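Local coordinates for 361aa long hypothetical D-aminopeptidase (Pyrococcus horikoshii, PDB 2DRH), which probably acts as an aminopeptidase of the peptidase S58 family, although its true substrate and physiological role have not been established, at residues R18-T22 and D162-E167; G183-S189 and V201-S207; M1-L6 and N325-E329; K25-V29 and T53-E59; G30-L34 and H153-A157. One frame throughout, in Å; residues are numbered along the deposited sequence.

Interaction 1. Residues R18-T22 and D162-E167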
# COMPACT_ATOMS: atom_id res chain seq x y z
N ARG A 18 -0.04 -22.80 28.09
CA ARG A 18 -1.39 -22.32 28.39
C ARG A 18 -2.28 -22.31 27.13
O ARG A 18 -3.50 -22.22 27.23
CB ARG A 18 -1.31 -20.90 28.97
CG ARG A 18 -0.16 -20.70 29.96
CD ARG A 18 -0.02 -19.24 30.38
NE ARG A 18 -0.99 -18.86 31.40
CZ ARG A 18 -0.72 -18.76 32.70
NH1 ARG A 18 0.51 -19.00 33.14
NH2 ARG A 18 -1.67 -18.41 33.55
N ASN A 19 -1.65 -22.42 25.97
CA ASN A 19 -2.36 -22.37 24.69
C ASN A 19 -3.13 -21.05 24.63
O ASN A 19 -4.32 -21.01 24.34
CB ASN A 19 -3.31 -23.56 24.53
CG ASN A 19 -3.87 -23.68 23.11
OD1 ASN A 19 -3.19 -23.32 22.14
ND2 ASN A 19 -5.09 -24.18 22.99
N LYS A 20 -2.41 -19.98 24.93
CA LYS A 20 -2.94 -18.62 24.91
C LYS A 20 -1.83 -17.70 24.45
O LYS A 20 -0.64 -18.05 24.52
CB LYS A 20 -3.39 -18.19 26.31
CG LYS A 20 -4.64 -18.89 26.84
CD LYS A 20 -4.88 -18.47 28.29
CE LYS A 20 -6.14 -19.09 28.88
NZ LYS A 20 -7.39 -18.39 28.42
N ILE A 21 -2.20 -16.51 23.97
CA ILE A 21 -1.22 -15.55 23.49
C ILE A 21 -0.16 -15.22 24.55
O ILE A 21 0.97 -14.86 24.21
CB ILE A 21 -1.91 -14.25 23.03
CG1 ILE A 21 -0.90 -13.36 22.31
CG2 ILE A 21 -2.53 -13.53 24.22
CD1 ILE A 21 -1.51 -12.11 21.68
N THR A 22 -0.52 -15.35 25.82
CA THR A 22 0.40 -15.06 26.92
C THR A 22 1.50 -16.11 27.08
O THR A 22 2.31 -16.02 28.01
CB THR A 22 -0.34 -14.91 28.25
OG1 THR A 22 -1.22 -16.03 28.44
CG2 THR A 22 -1.15 -13.62 28.27
N ASP A 162 -2.86 -9.82 32.74
CA ASP A 162 -1.94 -10.81 33.27
C ASP A 162 -1.87 -12.05 32.39
O ASP A 162 -2.50 -12.10 31.32
CB ASP A 162 -2.31 -11.20 34.71
CG ASP A 162 -3.49 -12.14 34.79
OD1 ASP A 162 -4.61 -11.73 34.41
OD2 ASP A 162 -3.29 -13.29 35.22
N GLU A 163 -1.10 -13.04 32.83
CA GLU A 163 -0.91 -14.29 32.10
C GLU A 163 -2.20 -15.05 31.84
O GLU A 163 -2.51 -15.42 30.71
CB GLU A 163 0.05 -15.20 32.89
CG GLU A 163 1.45 -14.63 33.13
CD GLU A 163 1.45 -13.26 33.79
OE1 GLU A 163 0.73 -13.07 34.80
OE2 GLU A 163 2.19 -12.37 33.32
N ASP A 164 -2.94 -15.31 32.91
CA ASP A 164 -4.20 -16.04 32.81
C ASP A 164 -5.29 -15.02 32.46
O ASP A 164 -5.28 -13.89 32.97
CB ASP A 164 -4.50 -16.71 34.15
CG ASP A 164 -5.68 -17.68 34.08
OD1 ASP A 164 -5.57 -18.72 33.40
OD2 ASP A 164 -6.71 -17.39 34.73
N PHE A 165 -6.19 -15.39 31.57
CA PHE A 165 -7.27 -14.49 31.19
C PHE A 165 -8.43 -15.29 30.63
O PHE A 165 -8.24 -16.27 29.92
CB PHE A 165 -6.78 -13.44 30.19
CG PHE A 165 -6.40 -13.99 28.84
CD1 PHE A 165 -7.36 -14.13 27.84
CD2 PHE A 165 -5.09 -14.36 28.58
CE1 PHE A 165 -7.01 -14.64 26.59
CE2 PHE A 165 -4.73 -14.87 27.33
CZ PHE A 165 -5.69 -15.01 26.33
N GLU A 166 -9.65 -14.88 30.98
CA GLU A 166 -10.84 -15.57 30.51
C GLU A 166 -11.09 -15.34 29.03
O GLU A 166 -10.67 -14.33 28.45
CB GLU A 166 -12.06 -15.10 31.31
CG GLU A 166 -11.97 -15.40 32.79
CD GLU A 166 -13.25 -15.05 33.52
OE1 GLU A 166 -13.66 -13.86 33.49
OE2 GLU A 166 -13.86 -15.96 34.13
N GLU A 167 -11.78 -16.30 28.41
CA GLU A 167 -12.11 -16.22 27.00
C GLU A 167 -13.62 -16.33 26.84
O GLU A 167 -14.32 -16.70 27.78
CB GLU A 167 -11.39 -17.34 26.23
CG GLU A 167 -9.87 -17.15 26.20
CD GLU A 167 -9.14 -18.23 25.44
OE1 GLU A 167 -9.61 -18.63 24.35
OE2 GLU A 167 -8.08 -18.68 25.93

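Interaction 2. Residues G183-S189 and V201-S207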
# COMPACT_ATOMS: atom_id res chain seq x y z
N GLY A 183 -20.24 -14.84 19.98
CA GLY A 183 -18.84 -14.67 19.64
C GLY A 183 -18.08 -14.15 20.84
O GLY A 183 -18.57 -14.25 21.97
N GLY A 184 -16.89 -13.60 20.62
CA GLY A 184 -16.11 -13.06 21.73
C GLY A 184 -14.60 -13.20 21.63
O GLY A 184 -14.04 -13.16 20.54
N ILE A 185 -13.95 -13.37 22.77
CA ILE A 185 -12.50 -13.52 22.83
C ILE A 185 -12.09 -14.98 22.73
O ILE A 185 -12.68 -15.84 23.38
CB ILE A 185 -11.93 -12.93 24.14
CG1 ILE A 185 -12.26 -11.44 24.24
CG2 ILE A 185 -10.42 -13.17 24.22
CD1 ILE A 185 -11.58 -10.56 23.20
N GLY A 186 -11.10 -15.26 21.88
CA GLY A 186 -10.59 -16.60 21.71
C GLY A 186 -9.07 -16.51 21.66
O GLY A 186 -8.53 -15.47 21.28
N SER A 187 -8.36 -17.56 22.05
CA SER A 187 -6.90 -17.50 22.02
C SER A 187 -6.26 -18.87 21.88
O SER A 187 -6.87 -19.90 22.18
CB SER A 187 -6.37 -16.79 23.26
OG SER A 187 -5.04 -16.31 23.05
N ALA A 188 -5.02 -18.87 21.42
CA ALA A 188 -4.28 -20.11 21.24
C ALA A 188 -2.84 -19.77 20.89
O ALA A 188 -2.55 -18.64 20.50
CB ALA A 188 -4.91 -20.96 20.13
N SER A 189 -1.95 -20.74 21.03
CA SER A 189 -0.54 -20.52 20.71
C SER A 189 0.04 -21.77 20.09
O SER A 189 -0.52 -22.86 20.19
CB SER A 189 0.25 -20.17 21.98
OG SER A 189 0.32 -21.28 22.85
N VAL A 201 4.35 -18.67 18.92
CA VAL A 201 3.46 -17.78 18.18
C VAL A 201 2.10 -17.85 18.86
O VAL A 201 1.46 -18.90 18.86
CB VAL A 201 3.28 -18.22 16.71
CG1 VAL A 201 2.18 -17.37 16.05
CG2 VAL A 201 4.59 -18.06 15.95
N GLY A 202 1.68 -16.75 19.46
CA GLY A 202 0.39 -16.72 20.13
C GLY A 202 -0.64 -15.86 19.41
O GLY A 202 -0.29 -14.95 18.66
N ALA A 203 -1.92 -16.15 19.64
CA ALA A 203 -2.97 -15.38 19.00
C ALA A 203 -4.17 -15.13 19.88
O ALA A 203 -4.61 -16.00 20.62
CB ALA A 203 -3.42 -16.07 17.72
N LEU A 204 -4.70 -13.91 19.80
CA LEU A 204 -5.89 -13.53 20.53
C LEU A 204 -6.81 -12.91 19.49
O LEU A 204 -6.41 -12.00 18.76
CB LEU A 204 -5.56 -12.52 21.63
CG LEU A 204 -6.77 -12.03 22.44
CD1 LEU A 204 -6.31 -11.48 23.77
CD2 LEU A 204 -7.55 -10.96 21.66
N VAL A 205 -8.04 -13.39 19.41
CA VAL A 205 -8.97 -12.85 18.44
C VAL A 205 -10.25 -12.37 19.08
O VAL A 205 -10.66 -12.85 20.13
CB VAL A 205 -9.33 -13.90 17.36
CG1 VAL A 205 -8.07 -14.44 16.70
CG2 VAL A 205 -10.15 -15.03 17.99
N LEU A 206 -10.87 -11.40 18.42
CA LEU A 206 -12.15 -10.83 18.84
C LEU A 206 -13.00 -11.16 17.63
O LEU A 206 -12.92 -10.48 16.61
CB LEU A 206 -12.03 -9.31 19.03
CG LEU A 206 -13.33 -8.55 19.34
CD1 LEU A 206 -13.96 -9.11 20.60
CD2 LEU A 206 -13.05 -7.06 19.49
N SER A 207 -13.78 -12.23 17.74
CA SER A 207 -14.61 -12.68 16.63
C SER A 207 -15.99 -12.06 16.62
O SER A 207 -16.68 -12.04 17.63
CB SER A 207 -14.75 -14.21 16.67
OG SER A 207 -15.45 -14.62 17.83

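Interaction 3. Residues M1-L6 and N325-E329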
# COMPACT_ATOMS: atom_id res chain seq x y z
N MET A 1 -14.91 -25.20 26.64
CA MET A 1 -13.49 -24.80 26.84
C MET A 1 -12.77 -24.60 25.51
O MET A 1 -13.28 -23.92 24.62
CB MET A 1 -12.75 -25.86 27.68
CG MET A 1 -13.64 -26.98 28.19
SD MET A 1 -14.25 -28.01 26.84
CE MET A 1 -13.44 -29.56 27.21
N LYS A 2 -11.59 -25.21 25.38
CA LYS A 2 -10.80 -25.08 24.16
C LYS A 2 -10.85 -26.34 23.30
O LYS A 2 -11.11 -27.43 23.80
CB LYS A 2 -9.35 -24.76 24.52
CG LYS A 2 -9.19 -23.69 25.60
CD LYS A 2 -9.62 -22.31 25.13
CE LYS A 2 -8.57 -21.68 24.25
NZ LYS A 2 -7.32 -21.36 24.99
N ALA A 3 -10.59 -26.17 22.01
CA ALA A 3 -10.62 -27.29 21.06
C ALA A 3 -9.78 -28.49 21.50
O ALA A 3 -10.17 -29.63 21.25
CB ALA A 3 -10.15 -26.81 19.69
N GLN A 4 -8.64 -28.23 22.14
CA GLN A 4 -7.77 -29.32 22.59
C GLN A 4 -8.54 -30.32 23.45
O GLN A 4 -8.67 -31.48 23.10
CB GLN A 4 -6.59 -28.76 23.40
CG GLN A 4 -5.74 -27.74 22.66
CD GLN A 4 -5.10 -28.30 21.40
OE1 GLN A 4 -4.45 -29.35 21.43
NE2 GLN A 4 -5.28 -27.60 20.28
N GLU A 5 -9.05 -29.83 24.58
CA GLU A 5 -9.81 -30.66 25.52
C GLU A 5 -11.01 -31.37 24.88
O GLU A 5 -11.72 -32.12 25.55
CB GLU A 5 -10.29 -29.81 26.70
CG GLU A 5 -9.21 -29.00 27.42
CD GLU A 5 -8.91 -27.67 26.74
OE1 GLU A 5 -8.34 -27.67 25.63
OE2 GLU A 5 -9.25 -26.62 27.33
N LEU A 6 -11.26 -31.11 23.60
CA LEU A 6 -12.36 -31.74 22.89
C LEU A 6 -11.85 -32.71 21.84
O LEU A 6 -12.63 -33.31 21.10
CB LEU A 6 -13.25 -30.69 22.22
CG LEU A 6 -14.15 -29.85 23.11
CD1 LEU A 6 -15.02 -28.96 22.24
CD2 LEU A 6 -15.02 -30.75 23.97
N ASN A 325 -12.02 -21.38 19.48
CA ASN A 325 -12.06 -21.27 20.94
C ASN A 325 -12.96 -20.12 21.40
O ASN A 325 -13.55 -20.19 22.47
CB ASN A 325 -10.65 -21.08 21.51
CG ASN A 325 -9.78 -22.31 21.34
OD1 ASN A 325 -10.28 -23.42 21.45
ND2 ASN A 325 -8.49 -22.12 21.09
N SER A 326 -13.06 -19.06 20.59
CA SER A 326 -13.91 -17.93 20.96
C SER A 326 -15.36 -18.39 20.96
O SER A 326 -16.19 -17.84 21.68
CB SER A 326 -13.74 -16.76 19.97
OG SER A 326 -14.41 -17.01 18.74
N LEU A 327 -15.67 -19.41 20.16
CA LEU A 327 -17.02 -19.95 20.11
C LEU A 327 -17.22 -20.96 21.24
O LEU A 327 -18.23 -20.93 21.95
CB LEU A 327 -17.27 -20.62 18.75
CG LEU A 327 -17.13 -19.73 17.51
CD1 LEU A 327 -17.25 -20.58 16.25
CD2 LEU A 327 -18.19 -18.64 17.52
N LEU A 328 -16.24 -21.84 21.41
CA LEU A 328 -16.28 -22.86 22.46
C LEU A 328 -16.31 -22.26 23.87
O LEU A 328 -16.88 -22.85 24.79
CB LEU A 328 -15.07 -23.79 22.35
CG LEU A 328 -15.04 -24.78 21.18
CD1 LEU A 328 -13.68 -25.46 21.07
CD2 LEU A 328 -16.13 -25.81 21.40
N GLU A 329 -15.72 -21.08 24.03
CA GLU A 329 -15.66 -20.42 25.33
C GLU A 329 -16.83 -19.47 25.59
O GLU A 329 -17.06 -19.08 26.74
CB GLU A 329 -14.34 -19.65 25.46
CG GLU A 329 -13.09 -20.52 25.46
CD GLU A 329 -12.74 -21.05 26.84
OE1 GLU A 329 -13.58 -21.74 27.45
OE2 GLU A 329 -11.62 -20.76 27.31

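Interaction 4. Residues K25-V29 and T53-E59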
# COMPACT_ATOMS: atom_id res chain seq x y z
N LYS A 25 6.11 -15.08 26.62
CA LYS A 25 6.54 -14.49 27.89
C LYS A 25 6.51 -12.97 27.90
O LYS A 25 7.09 -12.31 27.03
CB LYS A 25 7.94 -14.98 28.26
CG LYS A 25 9.06 -14.42 27.40
CD LYS A 25 9.14 -15.11 26.05
CE LYS A 25 9.97 -14.31 25.06
NZ LYS A 25 9.26 -13.05 24.67
N GLY A 26 5.83 -12.41 28.91
CA GLY A 26 5.75 -10.97 29.03
C GLY A 26 4.42 -10.41 28.58
O GLY A 26 3.96 -9.39 29.11
N VAL A 27 3.79 -11.06 27.60
CA VAL A 27 2.49 -10.60 27.10
C VAL A 27 1.43 -10.82 28.18
O VAL A 27 1.42 -11.84 28.85
CB VAL A 27 2.09 -11.37 25.81
CG1 VAL A 27 0.68 -10.99 25.38
CG2 VAL A 27 3.08 -11.03 24.70
N LYS A 28 0.54 -9.84 28.33
CA LYS A 28 -0.52 -9.93 29.32
C LYS A 28 -1.86 -9.44 28.76
O LYS A 28 -1.89 -8.55 27.91
CB LYS A 28 -0.12 -9.12 30.56
CG LYS A 28 1.10 -9.71 31.28
CD LYS A 28 1.67 -8.75 32.31
CE LYS A 28 0.66 -8.42 33.40
NZ LYS A 28 1.14 -7.29 34.25
N VAL A 29 -2.95 -10.03 29.25
CA VAL A 29 -4.31 -9.68 28.80
C VAL A 29 -5.24 -9.38 29.98
O VAL A 29 -5.30 -10.15 30.94
CB VAL A 29 -4.95 -10.82 27.97
CG1 VAL A 29 -6.34 -10.42 27.53
CG2 VAL A 29 -4.09 -11.14 26.76
N THR A 53 -10.89 -4.79 26.28
CA THR A 53 -9.85 -5.79 26.44
C THR A 53 -8.51 -5.12 26.13
O THR A 53 -8.36 -4.45 25.10
CB THR A 53 -10.04 -6.99 25.49
OG1 THR A 53 -11.25 -7.68 25.82
CG2 THR A 53 -8.86 -7.95 25.59
N ALA A 54 -7.55 -5.30 27.03
CA ALA A 54 -6.23 -4.71 26.86
C ALA A 54 -5.15 -5.77 26.68
O ALA A 54 -5.13 -6.78 27.38
CB ALA A 54 -5.90 -3.85 28.08
N ILE A 55 -4.26 -5.55 25.72
CA ILE A 55 -3.16 -6.47 25.47
C ILE A 55 -1.86 -5.68 25.61
O ILE A 55 -1.64 -4.69 24.91
CB ILE A 55 -3.20 -7.10 24.03
CG1 ILE A 55 -4.52 -7.85 23.81
CG2 ILE A 55 -2.04 -8.07 23.86
CD1 ILE A 55 -5.60 -7.02 23.14
N LEU A 56 -1.02 -6.12 26.54
CA LEU A 56 0.27 -5.47 26.79
C LEU A 56 1.36 -6.29 26.13
O LEU A 56 1.47 -7.50 26.38
CB LEU A 56 0.54 -5.38 28.30
CG LEU A 56 -0.32 -4.45 29.15
CD1 LEU A 56 -1.80 -4.69 28.90
CD2 LEU A 56 0.02 -4.68 30.62
N PRO A 57 2.17 -5.67 25.27
CA PRO A 57 3.26 -6.36 24.58
C PRO A 57 4.23 -7.01 25.58
O PRO A 57 4.70 -8.13 25.37
CB PRO A 57 3.92 -5.26 23.76
CG PRO A 57 2.74 -4.39 23.40
CD PRO A 57 1.99 -4.31 24.71
N HIS A 58 4.53 -6.28 26.65
CA HIS A 58 5.40 -6.77 27.72
C HIS A 58 4.97 -6.13 29.04
O HIS A 58 3.91 -5.51 29.11
CB HIS A 58 6.89 -6.50 27.42
CG HIS A 58 7.23 -5.05 27.23
ND1 HIS A 58 7.25 -4.15 28.27
CD2 HIS A 58 7.59 -4.36 26.12
CE1 HIS A 58 7.61 -2.96 27.81
NE2 HIS A 58 7.82 -3.06 26.51
N GLU A 59 5.78 -6.28 30.08
CA GLU A 59 5.41 -5.77 31.40
C GLU A 59 5.97 -4.40 31.85
O GLU A 59 5.60 -3.90 32.92
CB GLU A 59 5.76 -6.83 32.45
CG GLU A 59 5.09 -8.18 32.17
CD GLU A 59 5.77 -9.34 32.87
OE1 GLU A 59 6.94 -9.64 32.55
OE2 GLU A 59 5.12 -9.96 33.74
O HOH W 1 6.80 -9.48 26.56

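Interaction 5. Residues G30-L34 and H153-A157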
# COMPACT_ATOMS: atom_id res chain seq x y z
N GLY A 30 -5.96 -8.27 29.88
CA GLY A 30 -6.90 -7.89 30.93
C GLY A 30 -8.25 -7.54 30.34
O GLY A 30 -8.33 -7.02 29.23
N HIS A 31 -9.32 -7.83 31.09
CA HIS A 31 -10.69 -7.56 30.64
C HIS A 31 -11.52 -6.73 31.61
O HIS A 31 -11.27 -6.69 32.81
CB HIS A 31 -11.48 -8.87 30.46
CG HIS A 31 -10.92 -9.81 29.45
ND1 HIS A 31 -10.70 -9.45 28.13
CD2 HIS A 31 -10.64 -11.13 29.53
CE1 HIS A 31 -10.32 -10.52 27.45
NE2 HIS A 31 -10.28 -11.55 28.27
N VAL A 32 -12.55 -6.10 31.05
CA VAL A 32 -13.53 -5.33 31.80
C VAL A 32 -14.82 -5.66 31.06
O VAL A 32 -14.95 -5.35 29.86
CB VAL A 32 -13.25 -3.81 31.78
CG1 VAL A 32 -14.48 -3.04 32.29
CG2 VAL A 32 -12.06 -3.51 32.68
N THR A 33 -15.74 -6.32 31.75
CA THR A 33 -17.00 -6.76 31.17
C THR A 33 -18.17 -5.93 31.66
O THR A 33 -18.32 -5.72 32.86
CB THR A 33 -17.25 -8.25 31.49
OG1 THR A 33 -16.11 -9.02 31.07
CG2 THR A 33 -18.49 -8.77 30.77
N LEU A 34 -19.01 -5.48 30.73
CA LEU A 34 -20.16 -4.65 31.07
C LEU A 34 -21.48 -5.26 30.62
O LEU A 34 -21.81 -5.26 29.43
CB LEU A 34 -20.00 -3.27 30.44
CG LEU A 34 -18.70 -2.59 30.83
CD1 LEU A 34 -18.50 -1.31 30.02
CD2 LEU A 34 -18.72 -2.31 32.33
N HIS A 153 -12.58 2.42 32.52
CA HIS A 153 -12.63 1.00 32.16
C HIS A 153 -11.36 0.61 31.41
O HIS A 153 -10.86 -0.51 31.57
CB HIS A 153 -13.86 0.71 31.29
CG HIS A 153 -15.16 0.88 32.02
ND1 HIS A 153 -16.36 1.07 31.38
CD2 HIS A 153 -15.44 0.87 33.35
CE1 HIS A 153 -17.33 1.17 32.27
NE2 HIS A 153 -16.80 1.06 33.48
N VAL A 154 -10.83 1.54 30.63
CA VAL A 154 -9.62 1.29 29.86
C VAL A 154 -8.41 1.16 30.78
O VAL A 154 -7.57 0.28 30.60
CB VAL A 154 -9.35 2.42 28.85
CG1 VAL A 154 -8.07 2.12 28.06
CG2 VAL A 154 -10.54 2.55 27.90
N VAL A 155 -8.31 2.05 31.77
CA VAL A 155 -7.21 2.00 32.71
C VAL A 155 -7.30 0.72 33.54
O VAL A 155 -6.28 0.08 33.82
CB VAL A 155 -7.23 3.23 33.66
CG1 VAL A 155 -6.09 3.11 34.69
CG2 VAL A 155 -7.07 4.52 32.85
N GLU A 156 -8.52 0.35 33.92
CA GLU A 156 -8.75 -0.85 34.72
C GLU A 156 -8.34 -2.10 33.94
O GLU A 156 -7.66 -2.99 34.48
CB GLU A 156 -10.23 -0.94 35.12
CG GLU A 156 -10.60 -2.11 36.03
CD GLU A 156 -9.77 -2.18 37.31
OE1 GLU A 156 -9.58 -1.14 37.97
OE2 GLU A 156 -9.31 -3.29 37.66
N ALA A 157 -8.76 -2.18 32.68
CA ALA A 157 -8.43 -3.34 31.84
C ALA A 157 -6.92 -3.51 31.75
O ALA A 157 -6.41 -4.63 31.77
CB ALA A 157 -9.02 -3.17 30.44

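Interaction 1. Residues R18-T22 and D162-E167
Two loops bordering the sheets of the S58 fold meet here, one leading toward strand 28-36 and the other following helix 151-160, with Lys20 lying across Phe165 at the centre. The lysine chain runs extended to CE and then bends at its last torsion (chi4 -78°), which carries the ammonium over the phenyl ring. NZ stands 4.2 Å from the centroid of the Phe165 ring and only 10° off its normal, a face-on cation-pi contact. The same NZ donates to Glu167 OE2 at 2.6 Å, using the carboxylate's anti lone pair in a salt bridge. Its bond to Phe165 O, 2.7 Å long, meets that carbonyl almost end-on (C=O...N 171°). Carboxylate, carbonyl and ring together hold the ammonium in place. Lower on the chain, Lys20 CD makes an off-centre CH-pi contact with the ring. Thr22 approaches the edge of this ring: its OG1 lies 3.9 Å from Phe165 CE2 and donates to Glu163 O at 2.7 Å, a little tilted from the carbonyl plane. Ile21 CG2 adds an apolar touch on Phe165 CE2 at 4.0 Å. Farther out, the Arg18 guanidinium is covered on one face by Glu163 CB, and its NH2 makes a long salt bridge to Asp164 OD1 (3.9 Å). Glu167 OE2 also binds Lys2 NZ, so two positive groups share one oxygen, probably favouring the charged carboxylate. Phe165 additionally packs on Val29 and Ser187, which places this loop pairing beside both sheets of an αββα sandwich, the fold of DmpA-like peptidases.

Interaction 2. Residues G183-S189 and V201-S207
With OG of Ser187 turned beside its own carbonyl carbon (chi1 -160°), the hydroxyl reaches across and donates to Ala203 O; the modelled length of 2.5 Å is doubtful. Ser207 carries OG between its backbone N and carbonyl carbon (chi1 65°), where it accepts a weak bond from Gly184 N, while its stronger partner is Ser326 OG on helix 309-328. These groups sit on an antiparallel hairpin of strands 184-193 and 198-207. Gly186 and Val205 form a hydrogen-bonded pair, with Val205 N to Gly186 O at 2.8 Å and the return bond from Gly186 N to Val205 O at 3.0 Å. Ala188 pairs likewise with Ala203; Ala203 N bonds Ala188 O at 2.7 Å. On the face bearing Ile185, Leu204 and Leu206, Ile185 CD1 meets Leu206 CD1 at 3.8 Å. That face turns to the other sheet, through Ile185 on His31 and Leu204 on Val29, whereas Ala203 and Val205 face helix 309-328. Ala203 O thus receives both Ser187 OG and, at 3.0 Å, Ala188 N, and Ser187 OG accepts Ile21 N: the buried Ser187 hydroxyl both gives and takes a bond, so it is satisfied within the core.

Interaction 3. Residues M1-L6 and N325-E329
Asn325, near the C-terminal end of helix 309-328, takes hold of the extreme N terminus of the chain by accepting a hydrogen bond from Ala3 N. The N-terminal segment thus lies against the end of a helix that packs on the hairpin 184-193/198-207 in the αββα fold. The bond is 2.8 Å long to Asn325 OD1 and nearly straight (N-H...O 164°). The other end of the amide is used as well: ND2 donates to Glu321 OE2 on the same helix and to Ser187 O of strand 184-193, so the flat group is fixed at both ends. Lys2 crosses it at about a right angle, bringing CE to 3.2 Å from Asn325 ND2. With an alanine here, Ala3 N and Ser187 O would probably lose their common partner, leaving the N-terminal loop less firmly held. One turn later, Leu328 CD1 packs on Ala3 CB at 4.0 Å, while Leu328 CD2 makes the closer approach to Leu6, meeting its CD1 tip to tip at 3.4 Å, tight for two methyl carbons. Leu328 also touches Leu349 of helix 346-355, which joins this small apolar patch to the C-terminal part of the chain. Glu329 follows and splits its carboxylate between two neighbours. OE1 makes a long salt bridge of 3.8 Å to Met1 N, the terminal amine, while OE2 lies 3.3 Å from Lys2 CD. Bends at three successive torsions, beginning with chi2 -68°, curl the lysine chain past these groups. Its NZ ends 4.9 Å from Glu329 OE2 and forms its salt bridge with Glu167 instead.

Interaction 4. Residues K25-V29 and T53-E59
The chain around Gly26-Val29 runs antiparallel to Thr53-Glu59, the end-to-end directions of the touching parts lying 162° apart, at the open end of the hairpin made by strands 28-36 and 48-56. Lys28 and Leu56 are a hydrogen-bonded pair: Lys28 N donates to Leu56 O at 3.2 Å, and Leu56 N returns a straighter bond to Lys28 O at 2.9 Å. Val29 and Ile55 beside them form a non-hydrogen-bonded pair. Past the strand ends the backbones stay close, with His58 CA 3.3 Å from Gly26 O in a CA-H...O contact. Gly26 adopts a positive phi (103°) at which a side chain would strike the carbonyl oxygen of Lys25, so glycine suits the bend. A water bridges the last gap, donating to Lys25 O and to Pro57 O (2.8 Å). Among the side chains, Val27 CG2 rests on Pro57 O at 3.4 Å. Val29 sends CG1, the branch anti to its N (chi1 180°), against Thr53 CG2 at 4.0 Å. Val29 and Ile55 both also touch Leu204 of the second sheet, burying their common face between the sheets. The Lys28-Leu56 face instead looks toward the loop after helix 151-160, where Leu56 meets Ala161. On the same face, the Lys28 chain crosses Glu59 at about a right angle, CD to Glu59 CG 3.5 Å. Their charged ends, Lys28 NZ and Glu59 OE2, stand 4.8 Å apart, so this pair meets through methylenes with at most a longer-range attraction, and the directional cohesion comes from backbone bonds and the shared water.

Interaction 5. Residues G30-L34 and H153-A157
Gly30 meets Ala157 where helix 151-160 packs on strand 28-36, an outer helix laid against one sheet of the αββα sandwich. The short strand and helix segments run at 140° to each other, their axes 7.4 Å apart at closest. Gly30 CA comes to 3.4 Å from Ala157 O in a CA-H...O contact; a side chain at this glycine would collide with that oxygen, so its absence lets the helix lie close. His31 projects from the other face of the strand, where its ring nitrogens bond Glu166 O and Thr53 OG1. Val32 makes most of the apolar contact with the helix. Its CG2 rests on the helix backbone and on Ala157 CB (3.8 Å), with Glu156 CG alongside at 3.9 Å. The polar end of Glu156 goes elsewhere, to a salt bridge with Arg160. CG1, placed anti to the backbone N of Val32 (chi1 166°), turns toward the His153 side chain, reaching His153 CB at 3.9 Å. Thus one valine spans a full helical turn, from His153 to Ala157, whose backbones are joined by the bond from Ala157 N to His153 O. Leu34 ends the row, approaching the His153 ring from the opposite direction. With a serine in place of His153, the methyls of Leu34 would probably lose the ring they pack on, and a gap would open beside them and Val32 CG1. CD2 of Leu34 makes an off-centre CH-pi contact, 4.2 Å from the ring centroid, and Leu34 CD1 lies 3.5 Å from His153 ND1.

In the fold
From the N terminus, residues 1-6 meet the end of helix 309-328 in interaction 3, closing a loop that encloses all the other contacts. Residues 18-22 then open interaction 1, closed by 162-167, and interactions 4 and 5 both fall within that span. These two share strand 28-36 and cross: 25-29 pairs with 53-59, while 30-34 contacts helix 151-160 much later in the chain. Interaction 2, the hairpin 184-193/198-207, follows in series after interaction 1. Spatially, interaction 1 touches all four of the others; its later loop bonds strand 28-36 through Asp162 O to Val29 N in interaction 4 and Glu166 O to His31 NE2 in interaction 5. Interactions 2 and 4 meet where the two sheets pack.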